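Local coordinates for protein putative oxidoreductase (PDB 3E82) that probably catalyses an oxidation-reduction reaction with a nicotinamide adenine dinucleotide cofactor, at residues V250-A255 against G274-P279; S131-I136 against S239-H244; L120-H125 against N316-V321; L102-A107 against E322-M327. One frame throughout, in Å; residues are numbered along the deposited sequence.

Contact 1. Residues V250-A255 against G274-P279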
loop_
_atom_site.group_PDB
_atom_site.type_symbol
_atom_site.label_atom_id
_atom_site.label_comp_id
_atom_site.label_asym_id
_atom_site.label_seq_id
_atom_site.Cartn_x
_atom_site.Cartn_y
_atom_site.Cartn_z
ATOM N N VAL B 250 -2.937 -7.644 -12.756
ATOM C CA VAL B 250 -2.421 -8.987 -12.588
ATOM C C VAL B 250 -1.985 -9.162 -11.143
ATOM O O VAL B 250 -1.334 -8.294 -10.555
ATOM C CB VAL B 250 -1.229 -9.279 -13.539
ATOM C CG1 VAL B 250 -0.070 -8.355 -13.228
ATOM C CG2 VAL B 250 -0.804 -10.737 -13.406
ATOM N N ILE B 251 -2.383 -10.281 -10.560
ATOM C CA ILE B 251 -2.022 -10.587 -9.194
ATOM C C ILE B 251 -1.316 -11.930 -9.160
ATOM O O ILE B 251 -1.727 -12.873 -9.840
ATOM C CB ILE B 251 -3.270 -10.682 -8.265
ATOM C CG1 ILE B 251 -3.898 -9.299 -8.054
ATOM C CG2 ILE B 251 -2.873 -11.253 -6.919
ATOM C CD1 ILE B 251 -4.562 -8.720 -9.291
ATOM N N LYS B 252 -0.231 -11.998 -8.398
ATOM C CA LYS B 252 0.498 -13.245 -8.201
ATOM C C LYS B 252 0.356 -13.425 -6.700
ATOM O O LYS B 252 0.967 -12.707 -5.911
ATOM C CB LYS B 252 1.976 -13.121 -8.585
ATOM C CG LYS B 252 2.781 -14.418 -8.345
ATOM C CD LYS B 252 2.226 -15.591 -9.166
ATOM C CE LYS B 252 3.119 -16.837 -9.098
ATOM N NZ LYS B 252 3.257 -17.375 -7.695
ATOM N N ALA B 253 -0.481 -14.369 -6.309
ATOM C CA ALA B 253 -0.750 -14.619 -4.907
ATOM C C ALA B 253 0.431 -15.109 -4.082
ATOM O O ALA B 253 0.824 -14.470 -3.102
ATOM C CB ALA B 253 -1.905 -15.612 -4.789
ATOM N N ARG B 254 0.992 -16.242 -4.496
ATOM C CA ARG B 254 2.080 -16.901 -3.781
ATOM C C ARG B 254 3.499 -16.544 -4.241
ATOM O O ARG B 254 3.719 -16.151 -5.381
ATOM C CB ARG B 254 1.858 -18.420 -3.873
ATOM C CG ARG B 254 2.733 -19.268 -2.956
ATOM C CD ARG B 254 2.459 -20.762 -3.154
ATOM N NE ARG B 254 2.613 -21.140 -4.556
ATOM C CZ ARG B 254 2.332 -22.339 -5.059
ATOM N NH1 ARG B 254 1.874 -23.310 -4.277
ATOM N NH2 ARG B 254 2.502 -22.565 -6.355
ATOM N N ALA B 255 4.464 -16.695 -3.338
ATOM C CA ALA B 255 5.856 -16.389 -3.648
ATOM C C ALA B 255 6.595 -17.578 -4.248
ATOM O O ALA B 255 6.162 -18.724 -4.123
ATOM C CB ALA B 255 6.577 -15.925 -2.389
ATOM N N GLY B 274 12.255 -24.819 -8.842
ATOM C CA GLY B 274 11.663 -23.591 -9.351
ATOM C C GLY B 274 10.273 -23.650 -9.969
ATOM O O GLY B 274 9.794 -22.649 -10.512
ATOM N N GLN B 275 9.613 -24.801 -9.900
ATOM C CA GLN B 275 8.277 -24.914 -10.468
ATOM C C GLN B 275 7.310 -24.102 -9.629
ATOM O O GLN B 275 7.446 -24.029 -8.408
ATOM C CB GLN B 275 7.834 -26.379 -10.523
ATOM C CG GLN B 275 8.554 -27.171 -11.606
ATOM C CD GLN B 275 8.264 -26.633 -12.995
ATOM O OE1 GLN B 275 9.120 -26.662 -13.879
ATOM N NE2 GLN B 275 7.048 -26.145 -13.195
ATOM N N ASP B 276 6.335 -23.489 -10.289
ATOM C CA ASP B 276 5.350 -22.672 -9.597
ATOM C C ASP B 276 3.969 -22.906 -10.205
ATOM O O ASP B 276 3.643 -22.358 -11.259
ATOM C CB ASP B 276 5.730 -21.197 -9.725
ATOM C CG ASP B 276 4.975 -20.317 -8.752
ATOM O OD1 ASP B 276 3.924 -20.757 -8.236
ATOM O OD2 ASP B 276 5.434 -19.179 -8.516
ATOM N N ASP B 277 3.155 -23.714 -9.532
ATOM C CA ASP B 277 1.820 -24.011 -10.030
ATOM C C ASP B 277 0.751 -23.027 -9.534
ATOM O O ASP B 277 -0.444 -23.318 -9.571
ATOM C CB ASP B 277 1.442 -25.454 -9.678
ATOM C CG ASP B 277 1.327 -25.682 -8.190
ATOM O OD1 ASP B 277 1.775 -24.809 -7.417
ATOM O OD2 ASP B 277 0.796 -26.743 -7.792
ATOM N N ASP B 278 1.195 -21.865 -9.058
ATOM C CA ASP B 278 0.286 -20.813 -8.611
ATOM C C ASP B 278 0.301 -19.879 -9.808
ATOM O O ASP B 278 1.291 -19.201 -10.069
ATOM C CB ASP B 278 0.821 -20.094 -7.370
ATOM C CG ASP B 278 -0.061 -18.925 -6.948
ATOM O OD1 ASP B 278 -1.246 -19.158 -6.628
ATOM O OD2 ASP B 278 0.425 -17.772 -6.935
ATOM N N PRO B 279 -0.804 -19.833 -10.555
ATOM C CA PRO B 279 -0.860 -18.976 -11.732
ATOM C C PRO B 279 -1.001 -17.487 -11.505
ATOM O O PRO B 279 -1.352 -17.025 -10.420
ATOM C CB PRO B 279 -2.049 -19.539 -12.489
ATOM C CG PRO B 279 -2.991 -19.836 -11.375
ATOM C CD PRO B 279 -2.099 -20.503 -10.338
HETATM O O HOH W 1 4.405 -19.752 -5.610
#
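Asp276 presents its two carboxylate oxygens to two different basic side chains. Asp276 OD2 takes the ammonium of Lys252 on its syn side, with NZ at 2.9 Å, and is also hydrogen-bonded by Ser131 of helix 131-142. Asp276 OD1 receives NH2 of Arg254 at 3.0 Å, nearly along its own C-O axis. From the other face of the carboxylate the amide of Asp278 reaches the same OD1, closing an Asx turn within the loop. Asp277 starts out pointing away, but with CG set between the backbone N and the carbonyl carbon (chi1 65°) its carboxylate comes back to the guanidinium; OD1 of Asp277 meets NH2 of Arg254 at 2.6 Å, with the two planes only 14° apart. Asp278 faces the strand end directly. Asp278 OD2 accepts from NZ of Lys252 at 3.0 Å through the anti lone pair, and from the backbone N of Arg254 at 2.9 Å from above the carboxylate plane. Pro279, just before strand 280-284, adds its carbonyl O, 4.1 Å from CD of Lys252. Lysine suits position 252 because its flexible chain, bent at chi2 and chi4, can bring NZ of Lys252 to two carboxylates and to the O of Arg254, 2.7 Å away. Arginine suits position 254, where NH2 alone serves two aspartates. Such a cluster of three acids and two bases ties the loop to the end of strand 248-252, and the shared positive charges probably keep the neighbouring aspartates ionised.

Contact 2. Residues S131-I136 against S239-H244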
loop_
_atom_site.group_PDB
_atom_site.type_symbol
_atom_site.label_atom_id
_atom_site.label_comp_id
_atom_site.label_asym_id
_atom_site.label_seq_id
_atom_site.Cartn_x
_atom_site.Cartn_y
_atom_site.Cartn_z
ATOM N N SER B 131 10.127 -17.283 -10.002
ATOM C CA SER B 131 8.919 -17.572 -10.762
ATOM C C SER B 131 7.916 -16.412 -10.710
ATOM O O SER B 131 7.412 -15.985 -11.749
ATOM C CB SER B 131 8.264 -18.868 -10.254
ATOM O OG SER B 131 7.895 -18.774 -8.887
ATOM N N ASP B 132 7.637 -15.891 -9.515
ATOM C CA ASP B 132 6.688 -14.783 -9.398
ATOM C C ASP B 132 7.144 -13.540 -10.154
ATOM O O ASP B 132 6.371 -12.958 -10.913
ATOM C CB ASP B 132 6.407 -14.432 -7.925
ATOM C CG ASP B 132 7.660 -14.421 -7.060
ATOM O OD1 ASP B 132 8.771 -14.175 -7.583
ATOM O OD2 ASP B 132 7.517 -14.644 -5.842
ATOM N N TYR B 133 8.394 -13.134 -9.955
ATOM C CA TYR B 133 8.924 -11.962 -10.641
ATOM C C TYR B 133 8.950 -12.152 -12.160
ATOM O O TYR B 133 8.491 -11.283 -12.902
ATOM C CB TYR B 133 10.332 -11.649 -10.143
ATOM C CG TYR B 133 11.044 -10.571 -10.933
ATOM C CD1 TYR B 133 10.629 -9.243 -10.875
ATOM C CD2 TYR B 133 12.153 -10.883 -11.717
ATOM C CE1 TYR B 133 11.311 -8.244 -11.576
ATOM C CE2 TYR B 133 12.843 -9.896 -12.420
ATOM C CZ TYR B 133 12.421 -8.583 -12.342
ATOM O OH TYR B 133 13.127 -7.604 -13.002
ATOM N N LEU B 134 9.489 -13.277 -12.623
ATOM C CA LEU B 134 9.544 -13.538 -14.060
ATOM C C LEU B 134 8.143 -13.512 -14.661
ATOM O O LEU B 134 7.945 -12.984 -15.755
ATOM C CB LEU B 134 10.200 -14.892 -14.349
ATOM C CG LEU B 134 11.716 -14.945 -14.132
ATOM C CD1 LEU B 134 12.229 -16.358 -14.426
ATOM C CD2 LEU B 134 12.394 -13.924 -15.037
ATOM N N GLY B 135 7.183 -14.087 -13.943
ATOM C CA GLY B 135 5.811 -14.102 -14.419
ATOM C C GLY B 135 5.255 -12.694 -14.566
ATOM O O GLY B 135 4.723 -12.338 -15.612
ATOM N N ILE B 136 5.381 -11.892 -13.511
ATOM C CA ILE B 136 4.903 -10.511 -13.525
ATOM C C ILE B 136 5.579 -9.709 -14.626
ATOM O O ILE B 136 4.930 -8.934 -15.334
ATOM C CB ILE B 136 5.176 -9.810 -12.171
ATOM C CG1 ILE B 136 4.248 -10.382 -11.096
ATOM C CG2 ILE B 136 5.014 -8.304 -12.313
ATOM C CD1 ILE B 136 2.771 -10.358 -11.465
ATOM N N SER B 239 -0.963 -10.393 -1.397
ATOM C CA SER B 239 -0.440 -11.025 -2.600
ATOM C C SER B 239 1.012 -10.628 -2.803
ATOM O O SER B 239 1.398 -9.495 -2.515
ATOM C CB SER B 239 -1.242 -10.596 -3.830
ATOM O OG SER B 239 -2.616 -10.886 -3.672
ATOM N N ARG B 240 1.800 -11.571 -3.312
ATOM C CA ARG B 240 3.214 -11.361 -3.573
ATOM C C ARG B 240 3.408 -10.137 -4.453
ATOM O O ARG B 240 4.273 -9.306 -4.185
ATOM C CB ARG B 240 3.803 -12.587 -4.279
ATOM C CG ARG B 240 5.255 -12.408 -4.703
ATOM C CD ARG B 240 6.174 -12.218 -3.509
ATOM N NE ARG B 240 7.546 -11.950 -3.936
ATOM C CZ ARG B 240 8.003 -10.752 -4.291
ATOM N NH1 ARG B 240 7.200 -9.693 -4.267
ATOM N NH2 ARG B 240 9.264 -10.617 -4.688
ATOM N N PHE B 241 2.607 -10.058 -5.514
ATOM C CA PHE B 241 2.641 -8.956 -6.473
ATOM C C PHE B 241 1.218 -8.557 -6.851
ATOM O O PHE B 241 0.336 -9.407 -6.978
ATOM C CB PHE B 241 3.351 -9.360 -7.772
ATOM C CG PHE B 241 4.855 -9.429 -7.672
ATOM C CD1 PHE B 241 5.617 -8.267 -7.583
ATOM C CD2 PHE B 241 5.508 -10.658 -7.720
ATOM C CE1 PHE B 241 7.017 -8.325 -7.549
ATOM C CE2 PHE B 241 6.909 -10.732 -7.687
ATOM C CZ PHE B 241 7.662 -9.558 -7.601
ATOM N N THR B 242 1.018 -7.260 -7.043
ATOM C CA THR B 242 -0.258 -6.696 -7.465
ATOM C C THR B 242 0.144 -5.565 -8.407
ATOM O O THR B 242 0.819 -4.627 -7.993
ATOM C CB THR B 242 -1.063 -6.107 -6.282
ATOM O OG1 THR B 242 -1.434 -7.157 -5.381
ATOM C CG2 THR B 242 -2.321 -5.414 -6.794
ATOM N N VAL B 243 -0.249 -5.665 -9.673
ATOM C CA VAL B 243 0.107 -4.642 -10.655
ATOM C C VAL B 243 -1.099 -4.187 -11.454
ATOM O O VAL B 243 -1.805 -5.007 -12.042
ATOM C CB VAL B 243 1.180 -5.165 -11.637
ATOM C CG1 VAL B 243 1.633 -4.045 -12.576
ATOM C CG2 VAL B 243 2.362 -5.717 -10.858
ATOM N N HIS B 244 -1.330 -2.875 -11.470
ATOM C CA HIS B 244 -2.457 -2.303 -12.196
ATOM C C HIS B 244 -1.972 -1.409 -13.321
ATOM O O HIS B 244 -1.090 -0.567 -13.127
ATOM C CB HIS B 244 -3.340 -1.467 -11.259
ATOM C CG HIS B 244 -3.743 -2.181 -10.006
ATOM N ND1 HIS B 244 -4.493 -3.337 -10.014
ATOM C CD2 HIS B 244 -3.494 -1.900 -8.706
ATOM C CE1 HIS B 244 -4.687 -3.740 -8.771
ATOM N NE2 HIS B 244 -4.091 -2.886 -7.958
HETATM O O HOH W 2 10.598 -12.942 -5.965
HETATM O O HOH W 3 9.357 -14.500 -3.882
#
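Asp132 OD2 is gripped by NE of Arg240 in a salt bridge at 3.3 Å, by a water that also bonds to that NE, and by the backbone N of Asp256. These hold the first turn of helix 131-142 against the sheet of the C-terminal alpha/beta domain, where Arg240 and Phe241 together oppose Lys252 in a classic beta bulge. Helix and strand run almost parallel, 9° apart. The carboxylate and guanidinium planes stand 73° apart, so the pairing is not two-pronged; a second water bridges Asp132 OD1 to Arg240 NH2. Asp132 CG stands between its own N and carbonyl carbon (chi1 43°), from where OD1 also accepts from the N of Tyr133. Arginine has nitrogens to spare here, its NH1 and NH2 bonding further to Ser153 and Gln187. NH1 also lies over one face of the Phe241 ring, toward its rim. That ring packs against the helix: its edge meets CB of Asp132, and CZ of Phe241 lies 4.2 Å from CB of Tyr133. Ile136, branched at CB, suits a spot between two strand residues. CG1 of Ile136 rests on CB of Phe241 at 3.6 Å, while its CG2 touches CG2 of Val243 at 4.0 Å.

Contact 3. Residues L120-H125 against N316-V321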
loop_
_atom_site.group_PDB
_atom_site.type_symbol
_atom_site.label_atom_id
_atom_site.label_comp_id
_atom_site.label_asym_id
_atom_site.label_seq_id
_atom_site.Cartn_x
_atom_site.Cartn_y
_atom_site.Cartn_z
ATOM N N LEU B 120 36.064 -8.863 -12.336
ATOM C CA LEU B 120 34.616 -8.787 -12.177
ATOM C C LEU B 120 34.241 -8.782 -10.701
ATOM O O LEU B 120 34.757 -9.577 -9.910
ATOM C CB LEU B 120 33.912 -9.976 -12.851
ATOM C CG LEU B 120 32.370 -10.015 -12.723
ATOM C CD1 LEU B 120 31.769 -10.698 -13.942
ATOM C CD2 LEU B 120 31.945 -10.736 -11.427
ATOM N N LEU B 121 33.343 -7.876 -10.342
ATOM C CA LEU B 121 32.836 -7.775 -8.972
ATOM C C LEU B 121 31.324 -7.782 -9.104
ATOM O O LEU B 121 30.776 -7.061 -9.935
ATOM C CB LEU B 121 33.269 -6.463 -8.314
ATOM C CG LEU B 121 32.556 -6.080 -7.005
ATOM C CD1 LEU B 121 32.798 -7.120 -5.932
ATOM C CD2 LEU B 121 33.055 -4.725 -6.545
ATOM N N SER B 122 30.651 -8.594 -8.300
ATOM C CA SER B 122 29.193 -8.649 -8.356
ATOM C C SER B 122 28.616 -8.875 -6.963
ATOM O O SER B 122 29.353 -9.178 -6.025
ATOM C CB SER B 122 28.753 -9.770 -9.303
ATOM O OG SER B 122 27.358 -9.715 -9.529
ATOM N N VAL B 123 27.304 -8.706 -6.827
ATOM C CA VAL B 123 26.630 -8.897 -5.550
ATOM C C VAL B 123 25.508 -9.905 -5.797
ATOM O O VAL B 123 24.865 -9.873 -6.846
ATOM C CB VAL B 123 26.047 -7.564 -5.018
ATOM C CG1 VAL B 123 25.334 -7.800 -3.690
ATOM C CG2 VAL B 123 27.167 -6.539 -4.852
ATOM N N PHE B 124 25.273 -10.781 -4.824
ATOM C CA PHE B 124 24.278 -11.840 -4.955
ATOM C C PHE B 124 22.810 -11.409 -4.928
ATOM O O PHE B 124 22.074 -11.751 -4.005
ATOM C CB PHE B 124 24.538 -12.916 -3.880
ATOM C CG PHE B 124 23.856 -14.247 -4.142
ATOM C CD1 PHE B 124 24.051 -14.935 -5.345
ATOM C CD2 PHE B 124 23.062 -14.835 -3.163
ATOM C CE1 PHE B 124 23.459 -16.196 -5.561
ATOM C CE2 PHE B 124 22.466 -16.093 -3.368
ATOM C CZ PHE B 124 22.664 -16.773 -4.564
ATOM N N HIS B 125 22.394 -10.641 -5.930
ATOM C CA HIS B 125 20.992 -10.240 -6.049
ATOM C C HIS B 125 20.441 -11.397 -6.868
ATOM O O HIS B 125 20.389 -11.361 -8.097
ATOM C CB HIS B 125 20.872 -8.916 -6.791
ATOM C CG HIS B 125 21.158 -7.726 -5.928
ATOM N ND1 HIS B 125 20.408 -7.424 -4.811
ATOM C CD2 HIS B 125 22.092 -6.751 -6.027
ATOM C CE1 HIS B 125 20.864 -6.312 -4.261
ATOM N NE2 HIS B 125 21.886 -5.883 -4.980
ATOM N N ASN B 316 28.713 -8.454 -17.113
ATOM C CA ASN B 316 28.388 -8.843 -15.741
ATOM C C ASN B 316 26.860 -8.806 -15.630
ATOM O O ASN B 316 26.244 -7.777 -15.898
ATOM C CB ASN B 316 28.988 -7.814 -14.778
ATOM C CG ASN B 316 28.899 -8.233 -13.320
ATOM O OD1 ASN B 316 28.083 -9.080 -12.944
ATOM N ND2 ASN B 316 29.736 -7.615 -12.483
ATOM N N PRO B 317 26.226 -9.919 -15.238
ATOM C CA PRO B 317 24.762 -9.888 -15.127
ATOM C C PRO B 317 24.271 -8.971 -14.007
ATOM O O PRO B 317 23.146 -8.460 -14.051
ATOM C CB PRO B 317 24.404 -11.348 -14.879
ATOM C CG PRO B 317 25.590 -11.837 -14.076
ATOM C CD PRO B 317 26.760 -11.233 -14.837
ATOM N N VAL B 318 25.114 -8.759 -13.002
ATOM C CA VAL B 318 24.748 -7.901 -11.889
ATOM C C VAL B 318 25.919 -6.994 -11.548
ATOM O O VAL B 318 26.662 -7.256 -10.606
ATOM C CB VAL B 318 24.387 -8.726 -10.643
ATOM C CG1 VAL B 318 23.933 -7.794 -9.510
ATOM C CG2 VAL B 318 23.310 -9.747 -10.993
ATOM N N PRO B 319 26.119 -5.929 -12.335
ATOM C CA PRO B 319 27.226 -5.005 -12.068
ATOM C C PRO B 319 27.069 -4.365 -10.693
ATOM O O PRO B 319 25.950 -4.105 -10.234
ATOM C CB PRO B 319 27.129 -4.004 -13.210
ATOM C CG PRO B 319 25.664 -4.044 -13.579
ATOM C CD PRO B 319 25.355 -5.512 -13.521
ATOM N N PRO B 320 28.193 -4.109 -10.012
ATOM C CA PRO B 320 28.165 -3.506 -8.677
ATOM C C PRO B 320 27.383 -2.201 -8.533
ATOM O O PRO B 320 26.807 -1.936 -7.474
ATOM C CB PRO B 320 29.650 -3.366 -8.318
ATOM C CG PRO B 320 30.352 -3.314 -9.651
ATOM C CD PRO B 320 29.577 -4.293 -10.498
ATOM N N VAL B 321 27.355 -1.390 -9.584
ATOM C CA VAL B 321 26.619 -0.134 -9.526
ATOM C C VAL B 321 25.110 -0.367 -9.309
ATOM O O VAL B 321 24.411 0.491 -8.763
ATOM C CB VAL B 321 26.837 0.702 -10.809
ATOM C CG1 VAL B 321 26.177 0.031 -12.007
ATOM C CG2 VAL B 321 26.309 2.105 -10.599
#
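Ser122 and Pro320 bring the two backbones to a CA separation of 5.3 Å, and CA of Leu120 and CA of Asn316 lie 7.2 Å apart at the other end. Strand 121-123 and the loop 316-319 share no backbone hydrogen bond; side chains make the links instead. Asn316 reaches over with CG anti to its N (chi1 -171°), and its ND2 donates to the O of Leu121 at 2.8 Å, from above the carbonyl plane and with a bent N-H angle of 131°. The same amide's OD1 accepts from the N of Val318, an Asx turn, so one asparagine both shapes the loop and fastens it. Strand 121-123 is an outermost strand of the parallel Rossmann sheet, and the loop leads into helix 320-339, which packs on Val123 and His125 through Ala323. Serine fits at the tightest approach: the short OG of Ser122 donates to the O of Val318 at 2.8 Å and also hydrogen-bonds with Tyr302. Pro320, lacking an N-H, can set its CD 3.1 Å from Leu121 O. Its CB packs on CD2 of Leu121. Val318 puts CG1 at the edge of the His125 ring, 4.1 Å from CD2, and Leu120 CG lies beside ND2 of Asn316.

Contact 4. Residues L102-A107 against E322-M327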
loop_
_atom_site.group_PDB
_atom_site.type_symbol
_atom_site.label_atom_id
_atom_site.label_comp_id
_atom_site.label_asym_id
_atom_site.label_seq_id
_atom_site.Cartn_x
_atom_site.Cartn_y
_atom_site.Cartn_z
ATOM N N LEU B 102 28.774 -2.184 4.154
ATOM C CA LEU B 102 27.945 -1.635 5.218
ATOM C C LEU B 102 27.566 -0.182 4.958
ATOM O O LEU B 102 26.600 0.317 5.532
ATOM C CB LEU B 102 28.641 -1.802 6.571
ATOM C CG LEU B 102 28.873 -3.276 6.932
ATOM C CD1 LEU B 102 29.463 -3.379 8.330
ATOM C CD2 LEU B 102 27.551 -4.040 6.862
ATOM N N ASP B 103 28.321 0.503 4.100
ATOM C CA ASP B 103 27.998 1.883 3.749
ATOM C C ASP B 103 28.335 2.140 2.293
ATOM O O ASP B 103 29.094 1.388 1.682
ATOM C CB ASP B 103 28.694 2.910 4.665
ATOM C CG ASP B 103 30.202 2.994 4.457
ATOM O OD1 ASP B 103 30.716 2.601 3.387
ATOM O OD2 ASP B 103 30.880 3.491 5.383
HETATM N N MSE B 104 27.782 3.206 1.733
HETATM C CA MSE B 104 28.005 3.496 0.326
HETATM C C MSE B 104 29.405 3.897 -0.114
HETATM O O MSE B 104 29.818 3.554 -1.223
HETATM C CB MSE B 104 26.977 4.514 -0.147
HETATM C CG MSE B 104 25.575 3.926 -0.118
HETATM SE SE MSE B 104 24.264 5.123 -0.837
HETATM C CE MSE B 104 24.664 4.892 -2.726
ATOM N N GLN B 105 30.155 4.604 0.727
ATOM C CA GLN B 105 31.493 4.973 0.291
ATOM C C GLN B 105 32.360 3.728 0.058
ATOM O O GLN B 105 33.091 3.666 -0.923
ATOM C CB GLN B 105 32.171 5.952 1.275
ATOM C CG GLN B 105 32.765 5.371 2.535
ATOM C CD GLN B 105 33.790 6.321 3.185
ATOM O OE1 GLN B 105 33.516 7.502 3.400
ATOM N NE2 GLN B 105 34.970 5.795 3.498
ATOM N N GLU B 106 32.263 2.723 0.926
ATOM C CA GLU B 106 33.064 1.518 0.730
ATOM C C GLU B 106 32.590 0.782 -0.520
ATOM O O GLU B 106 33.398 0.205 -1.247
ATOM C CB GLU B 106 32.992 0.594 1.948
ATOM C CG GLU B 106 33.437 1.269 3.243
ATOM C CD GLU B 106 34.313 0.378 4.114
ATOM O OE1 GLU B 106 34.081 -0.852 4.151
ATOM O OE2 GLU B 106 35.230 0.919 4.775
ATOM N N ALA B 107 31.284 0.805 -0.779
ATOM C CA ALA B 107 30.770 0.152 -1.979
ATOM C C ALA B 107 31.428 0.841 -3.182
ATOM O O ALA B 107 31.942 0.187 -4.085
ATOM C CB ALA B 107 29.250 0.296 -2.054
ATOM N N GLU B 322 24.619 -1.532 -9.728
ATOM C CA GLU B 322 23.211 -1.847 -9.547
ATOM C C GLU B 322 22.960 -2.184 -8.091
ATOM O O GLU B 322 21.870 -1.954 -7.578
ATOM C CB GLU B 322 22.786 -3.010 -10.446
ATOM C CG GLU B 322 22.999 -2.716 -11.920
ATOM C CD GLU B 322 22.315 -3.710 -12.836
ATOM O OE1 GLU B 322 22.017 -4.844 -12.398
ATOM O OE2 GLU B 322 22.085 -3.350 -14.008
ATOM N N ALA B 323 23.971 -2.732 -7.424
ATOM C CA ALA B 323 23.844 -3.056 -6.010
ATOM C C ALA B 323 23.920 -1.737 -5.245
ATOM O O ALA B 323 23.268 -1.566 -4.216
ATOM C CB ALA B 323 24.965 -3.997 -5.568
ATOM N N LEU B 324 24.722 -0.807 -5.759
ATOM C CA LEU B 324 24.867 0.511 -5.141
ATOM C C LEU B 324 23.519 1.256 -5.207
ATOM O O LEU B 324 23.142 1.974 -4.275
ATOM C CB LEU B 324 25.944 1.319 -5.881
ATOM C CG LEU B 324 26.290 2.715 -5.336
ATOM C CD1 LEU B 324 27.084 2.580 -4.046
ATOM C CD2 LEU B 324 27.110 3.495 -6.371
ATOM N N ALA B 325 22.805 1.084 -6.318
ATOM C CA ALA B 325 21.507 1.721 -6.515
ATOM C C ALA B 325 20.508 1.211 -5.470
ATOM O O ALA B 325 19.752 1.983 -4.908
ATOM C CB ALA B 325 20.992 1.427 -7.923
ATOM N N VAL B 326 20.514 -0.097 -5.221
ATOM C CA VAL B 326 19.621 -0.692 -4.223
ATOM C C VAL B 326 19.937 -0.080 -2.861
ATOM O O VAL B 326 19.039 0.296 -2.108
ATOM C CB VAL B 326 19.815 -2.220 -4.143
ATOM C CG1 VAL B 326 19.114 -2.783 -2.896
ATOM C CG2 VAL B 326 19.277 -2.873 -5.405
HETATM N N MSE B 327 21.230 0.030 -2.553
HETATM C CA MSE B 327 21.648 0.598 -1.277
HETATM C C MSE B 327 21.153 2.035 -1.157
HETATM O O MSE B 327 20.714 2.458 -0.094
HETATM C CB MSE B 327 23.178 0.557 -1.141
HETATM C CG MSE B 327 23.752 -0.839 -0.931
HETATM SE SE MSE B 327 25.687 -0.781 -0.632
HETATM C CE MSE B 327 25.692 0.429 0.889
#
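Met104 and Met327, both refined as selenomethionine, run alongside each other head to tail, so that CE of Met327 lies 3.6 Å from CG of Met104. The far end of Met104 reaches Leu324 instead: its CE touches CD1 of that leucine at 3.6 Å, the two side chains nearly perpendicular. Ala107 touches both Leu324 and Met327, its CB 3.7 Å from CD1 of Leu324 and 4.0 Å from SE of Met327. The pieces are matched in size. The small alanine allows the helices to come near, with 6.7 Å between CA of Ala107 and CA of Leu324, and the long, unbranched methionines reach across. Each is extended as far as its selenium and then bends at chi3, 76° in Met104 and 56° in Met327; the bend in Met327 brings CE down on the start of helix 104-116, 3.4 Å from the backbone C of Asp103. That helix follows strand 93-96 and precedes strand 121-123, and so forms the crossover of a beta-alpha-beta unit in the Rossmann fold, here packed against a long helix of the C-terminal half. Behind the apolar layer, Asp103 sets where the helix begins. As N-cap, Asp103 accepts from the N of Glu106 through OD1 at 2.9 Å, with a nearly straight bond of 166°, while its own O is hydrogen-bonded by Thr101. Thr101 also touches both Ala107 and Met327. On the other helix, Ala325 and Val326 pack on helix 176-192, and Glu322 forms a salt bridge with Arg128.

Overall arrangement
Contacts 1 and 2 occupy one end of the molecule and touch each other, resting on neighbouring strands 248-252 (contact 1) and 241-245 (contact 2) of the mixed sheet. Contacts 3 and 4, both buried, lie about 11 Å apart, centre to centre, and both use helix 320-339 to join the nucleotide-binding Rossmann half to the C-terminal half. The chemistry follows the setting. Contact 1, only partly buried, is a network of charges. Contact 2 is buried and combines one salt bridge with apolar packing. In contact 3 neutral side-chain hydrogen bonds serve at a sheet edge, and contact 4 is purely apolar across its helices.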